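Local coordinates for CBS domain-containing protein (Thermoplasma acidophilum DSM 1728, PDB 1PVM) that is of unknown function but pairs two CBS domains, modules that often bind adenosine nucleotides, with a metal-binding zinc-ribbon-like domain, at residues N18-N23 against V32-E37; A99-S102 against R108-V111. All blocks are in the same frame, centred on the assembly; numbering follows the deposited sequence.

Contact 1: N18-N23 against V32-E37; sequences NFKTVN and VKIMNE
Ile34, on the helix 28-38, meets Val22 and Lys20 through two different methyl groups, and the join is made entirely of carbon. Its CD1 lies 3.5 Å from Val22 CG1, the two methyls meeting end to end between strand and helix. With CG1 of Ile34 anti to the carbonyl carbon (chi1 -65°) and the chain extended beyond it (chi2 176°), CD1 lies far enough out to reach the strand.

Segment 18-23 leads into the first strand of a beta-alpha-beta unit in a CBS domain, formed by strand 21-23, helix 28-38 and the parallel strand 42-46. Val22 and Lys20 both direct their CB toward the helix, while Thr21 between them turns away and packs on Val44 and Lys46. Backbone hydrogen bonds of Val22 with Val44 and Lys46 hold the strand in its sheet.

The second touch is looser and uses the aliphatic part of a charged residue. Lys20 CD lies 4.0 Å from Ile34 CG2, the lysine chain crossing the isoleucine at a slant and running extended through chi2 (-174°), which lays CD beside that methyl. On another side of the helix, Asn36 ND2 hydrogen-bonds Ile62 O of the second subunit.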
loop_
_atom_site.group_PDB
_atom_site.type_symbol
_atom_site.label_atom_id
_atom_site.label_comp_id
_atom_site.label_asym_id
_atom_site.label_seq_id
_atom_site.Cartn_x
_atom_site.Cartn_y
_atom_site.Cartn_z
ATOM N N ASN B 18 -9.545 -16.843 -6.787
ATOM C CA ASN B 18 -8.236 -17.476 -6.799
ATOM C C ASN B 18 -7.315 -16.858 -5.747
ATOM O O ASN B 18 -6.111 -16.735 -5.960
ATOM C CB ASN B 18 -7.607 -17.329 -8.186
ATOM C CG ASN B 18 -6.428 -18.259 -8.396
ATOM O OD1 ASN B 18 -5.630 -18.068 -9.316
ATOM N ND2 ASN B 18 -6.320 -19.281 -7.549
ATOM N N PHE B 19 -7.885 -16.468 -4.615
ATOM C CA PHE B 19 -7.112 -15.862 -3.536
ATOM C C PHE B 19 -6.133 -16.852 -2.903
ATOM O O PHE B 19 -6.310 -18.070 -2.993
ATOM C CB PHE B 19 -8.061 -15.330 -2.463
ATOM C CG PHE B 19 -8.852 -16.402 -1.777
ATOM C CD1 PHE B 19 -8.383 -16.991 -0.606
ATOM C CD2 PHE B 19 -10.055 -16.843 -2.313
ATOM C CE1 PHE B 19 -9.104 -18.003 0.018
ATOM C CE2 PHE B 19 -10.780 -17.852 -1.698
ATOM C CZ PHE B 19 -10.306 -18.434 -0.529
ATOM N N LYS B 20 -5.103 -16.323 -2.254
ATOM C CA LYS B 20 -4.112 -17.164 -1.601
ATOM C C LYS B 20 -4.238 -17.074 -0.090
ATOM O O LYS B 20 -4.621 -16.037 0.451
ATOM C CB LYS B 20 -2.703 -16.769 -2.047
ATOM C CG LYS B 20 -2.424 -17.124 -3.502
ATOM C CD LYS B 20 -0.981 -16.863 -3.882
ATOM C CE LYS B 20 -0.677 -17.419 -5.264
ATOM N NZ LYS B 20 -1.610 -16.883 -6.296
ATOM N N THR B 21 -3.930 -18.180 0.579
ATOM C CA THR B 21 -4.015 -18.259 2.028
ATOM C C THR B 21 -2.647 -18.615 2.589
ATOM O O THR B 21 -1.909 -19.405 1.996
ATOM C CB THR B 21 -5.022 -19.346 2.473
ATOM O OG1 THR B 21 -6.293 -19.108 1.857
ATOM C CG2 THR B 21 -5.201 -19.322 3.979
ATOM N N VAL B 22 -2.315 -18.019 3.729
ATOM C CA VAL B 22 -1.042 -18.268 4.393
ATOM C C VAL B 22 -1.281 -18.532 5.875
ATOM O O VAL B 22 -2.255 -18.051 6.454
ATOM C CB VAL B 22 -0.081 -17.062 4.252
ATOM C CG1 VAL B 22 0.416 -16.952 2.823
ATOM C CG2 VAL B 22 -0.792 -15.783 4.658
ATOM N N ASN B 23 -0.383 -19.300 6.484
ATOM C CA ASN B 23 -0.487 -19.629 7.896
ATOM C C ASN B 23 -0.169 -18.404 8.760
ATOM O O ASN B 23 0.674 -17.583 8.400
ATOM C CB ASN B 23 0.458 -20.787 8.214
ATOM C CG ASN B 23 0.417 -21.183 9.665
ATOM O OD1 ASN B 23 1.212 -20.709 10.466
ATOM N ND2 ASN B 23 -0.526 -22.047 10.015
ATOM N N VAL B 32 5.309 -11.303 2.418
ATOM C CA VAL B 32 5.501 -10.271 1.410
ATOM C C VAL B 32 6.126 -10.847 0.137
ATOM O O VAL B 32 5.860 -10.353 -0.957
ATOM C CB VAL B 32 6.349 -9.111 1.976
ATOM C CG1 VAL B 32 6.814 -8.198 0.863
ATOM C CG2 VAL B 32 5.517 -8.325 2.985
ATOM N N LYS B 33 6.938 -11.897 0.271
ATOM C CA LYS B 33 7.540 -12.527 -0.904
ATOM C C LYS B 33 6.410 -13.020 -1.805
ATOM O O LYS B 33 6.471 -12.903 -3.030
ATOM C CB LYS B 33 8.401 -13.735 -0.518
ATOM C CG LYS B 33 9.667 -13.422 0.237
ATOM C CD LYS B 33 10.553 -14.669 0.332
ATOM C CE LYS B 33 9.810 -15.845 0.958
ATOM N NZ LYS B 33 10.635 -17.087 1.027
ATOM N N ILE B 34 5.385 -13.593 -1.183
ATOM C CA ILE B 34 4.234 -14.102 -1.918
ATOM C C ILE B 34 3.489 -12.945 -2.583
ATOM O O ILE B 34 3.064 -13.045 -3.732
ATOM C CB ILE B 34 3.278 -14.867 -0.974
ATOM C CG1 ILE B 34 3.981 -16.116 -0.433
ATOM C CG2 ILE B 34 1.997 -15.252 -1.710
ATOM C CD1 ILE B 34 3.166 -16.886 0.579
ATOM N N MET B 35 3.336 -11.841 -1.861
ATOM C CA MET B 35 2.650 -10.681 -2.416
ATOM C C MET B 35 3.396 -10.109 -3.624
ATOM O O MET B 35 2.793 -9.855 -4.665
ATOM C CB MET B 35 2.506 -9.580 -1.362
ATOM C CG MET B 35 1.618 -9.914 -0.175
ATOM S SD MET B 35 1.419 -8.443 0.877
ATOM C CE MET B 35 -0.182 -8.735 1.573
ATOM N N ASN B 36 4.706 -9.910 -3.485
ATOM C CA ASN B 36 5.502 -9.345 -4.575
ATOM C C ASN B 36 5.560 -10.246 -5.798
ATOM O O ASN B 36 5.463 -9.781 -6.931
ATOM C CB ASN B 36 6.930 -9.028 -4.102
ATOM C CG ASN B 36 6.979 -7.855 -3.133
ATOM O OD1 ASN B 36 6.094 -7.000 -3.138
ATOM N ND2 ASN B 36 8.022 -7.800 -2.310
ATOM N N GLU B 37 5.713 -11.540 -5.565
ATOM C CA GLU B 37 5.794 -12.501 -6.653
ATOM C C GLU B 37 4.517 -12.550 -7.487
ATOM O O GLU B 37 4.565 -12.540 -8.716
ATOM C CB GLU B 37 6.071 -13.883 -6.076
ATOM C CG GLU B 37 6.324 -14.960 -7.094
ATOM C CD GLU B 37 6.449 -16.311 -6.432
ATOM O OE1 GLU B 37 7.047 -16.368 -5.336
ATOM O OE2 GLU B 37 5.958 -17.310 -6.998
#

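Contact 2: A99-S102 against R108-V111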
loop_
_atom_site.group_PDB
_atom_site.type_symbol
_atom_site.label_atom_id
_atom_site.label_comp_id
_atom_site.label_asym_id
_atom_site.label_seq_id
_atom_site.Cartn_x
_atom_site.Cartn_y
_atom_site.Cartn_z
ATOM N N ALA B 99 -19.792 0.552 1.253
ATOM C CA ALA B 99 -20.099 1.109 2.565
ATOM C C ALA B 99 -19.318 0.393 3.668
ATOM O O ALA B 99 -18.849 1.027 4.613
ATOM C CB ALA B 99 -21.594 1.011 2.834
ATOM N N TYR B 100 -19.181 -0.927 3.545
ATOM C CA TYR B 100 -18.448 -1.708 4.541
ATOM C C TYR B 100 -16.972 -1.331 4.538
ATOM O O TYR B 100 -16.375 -1.104 5.588
ATOM C CB TYR B 100 -18.578 -3.208 4.262
ATOM C CG TYR B 100 -17.747 -4.057 5.205
ATOM C CD1 TYR B 100 -18.161 -4.299 6.517
ATOM C CD2 TYR B 100 -16.523 -4.584 4.794
ATOM C CE1 TYR B 100 -17.372 -5.048 7.398
ATOM C CE2 TYR B 100 -15.726 -5.333 5.666
ATOM C CZ TYR B 100 -16.156 -5.559 6.963
ATOM O OH TYR B 100 -15.366 -6.298 7.816
ATOM N N LEU B 101 -16.378 -1.273 3.354
ATOM C CA LEU B 101 -14.972 -0.922 3.256
ATOM C C LEU B 101 -14.719 0.488 3.794
ATOM O O LEU B 101 -13.817 0.695 4.599
ATOM C CB LEU B 101 -14.503 -1.018 1.803
ATOM C CG LEU B 101 -14.520 -2.408 1.154
ATOM C CD1 LEU B 101 -14.099 -2.287 -0.306
ATOM C CD2 LEU B 101 -13.590 -3.352 1.899
ATOM N N SER B 102 -15.526 1.448 3.353
ATOM C CA SER B 102 -15.380 2.841 3.784
ATOM C C SER B 102 -15.525 3.011 5.300
ATOM O O SER B 102 -14.766 3.753 5.933
ATOM C CB SER B 102 -16.411 3.715 3.061
ATOM O OG SER B 102 -16.245 5.077 3.407
ATOM N N ARG B 108 -9.965 -3.420 0.717
ATOM C CA ARG B 108 -10.248 -4.806 0.337
ATOM C C ARG B 108 -10.733 -5.599 1.545
ATOM O O ARG B 108 -10.488 -5.217 2.686
ATOM C CB ARG B 108 -9.010 -5.484 -0.254
ATOM C CG ARG B 108 -7.922 -5.879 0.738
ATOM C CD ARG B 108 -6.712 -6.402 -0.035
ATOM N NE ARG B 108 -6.163 -5.357 -0.899
ATOM C CZ ARG B 108 -5.536 -5.564 -2.054
ATOM N NH1 ARG B 108 -5.359 -6.793 -2.524
ATOM N NH2 ARG B 108 -5.087 -4.527 -2.743
ATOM N N CYS B 109 -11.432 -6.700 1.290
ATOM C CA CYS B 109 -11.925 -7.553 2.359
ATOM C C CYS B 109 -12.261 -8.913 1.777
ATOM O O CYS B 109 -12.309 -9.079 0.560
ATOM C CB CYS B 109 -13.171 -6.947 3.020
ATOM S SG CYS B 109 -14.655 -6.901 1.980
ATOM N N ALA B 110 -12.489 -9.887 2.649
ATOM C CA ALA B 110 -12.825 -11.227 2.202
ATOM C C ALA B 110 -14.316 -11.289 1.916
ATOM O O ALA B 110 -15.079 -10.430 2.354
ATOM C CB ALA B 110 -12.457 -12.247 3.277
ATOM N N VAL B 111 -14.714 -12.300 1.156
ATOM C CA VAL B 111 -16.117 -12.515 0.833
ATOM C C VAL B 111 -16.422 -13.910 1.363
ATOM O O VAL B 111 -15.673 -14.852 1.095
ATOM C CB VAL B 111 -16.361 -12.489 -0.689
ATOM C CG1 VAL B 111 -17.834 -12.764 -0.985
ATOM C CG2 VAL B 111 -15.934 -11.139 -1.264
#
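Arg108 opens the strand 108-112 and meets Leu101 with its backbone, its own side chain being directed away from the helix. Leu101 CD2 rests against the peptide group there, 3.7 Å from both Arg108 C and Arg108 O, so a methyl packs on a polar link of the main chain. Arg108 N is buried by the contact and has no hydrogen-bonding partner in the model. The arginine side chain, on the other side of the strand, packs on Thr123 of the neighbouring strand 118-123.

Cys109 comes next and points back at the helix, filling the angle between Leu101 and Tyr100. Its SG sits between the backbone N and the carbonyl carbon (chi1 68°), which brings the sulfur to 3.7 Å from Leu101 CD2. This is the helix-to-strand return of a beta-alpha-beta unit in the second CBS domain, where helix 94-104 packs on strands 87-89 and 108-112 of the three-stranded sheet. Tyr100 turns a ring edge to the cysteine: Cys109 CB lies 4.0 Å from Tyr100 CE2, near the ring plane. The sulfur adds an oblique sulfur-aromatic contact, with Cys109 SG 5.2 Å from the Tyr100 ring centroid and 68° off the ring normal. At the far end of that ring, Tyr100 OH hydrogen-bonds Lys87 N, which ties the tyrosine to the start of strand 87-89.

Ala110 then turns its methyl away from the helix onto Ile85, and its backbone hydrogen-bonds Pro86 and Val88.

Overall arrangement
The two contacts follow one another along the chain, contact 1 first, and each falls in a different CBS domain. Both lie in a beta-alpha-beta unit, but at different steps: contact 1 sets helix 28-38 against the strand that precedes it, contact 2 sets helix 94-104 against the strand that follows. Their centres are 19 Å apart, their nearest atoms about 6 Å. The two three-stranded sheets share one strand order, as expected for a CBS pair, and the domains meet where Phe19, just ahead of strand 21-23, packs on Val118 and Ile121 of strand 118-123. Each contact thus joins helix to sheet within its own domain, away from the four-cysteine site that holds mercury in this crystal.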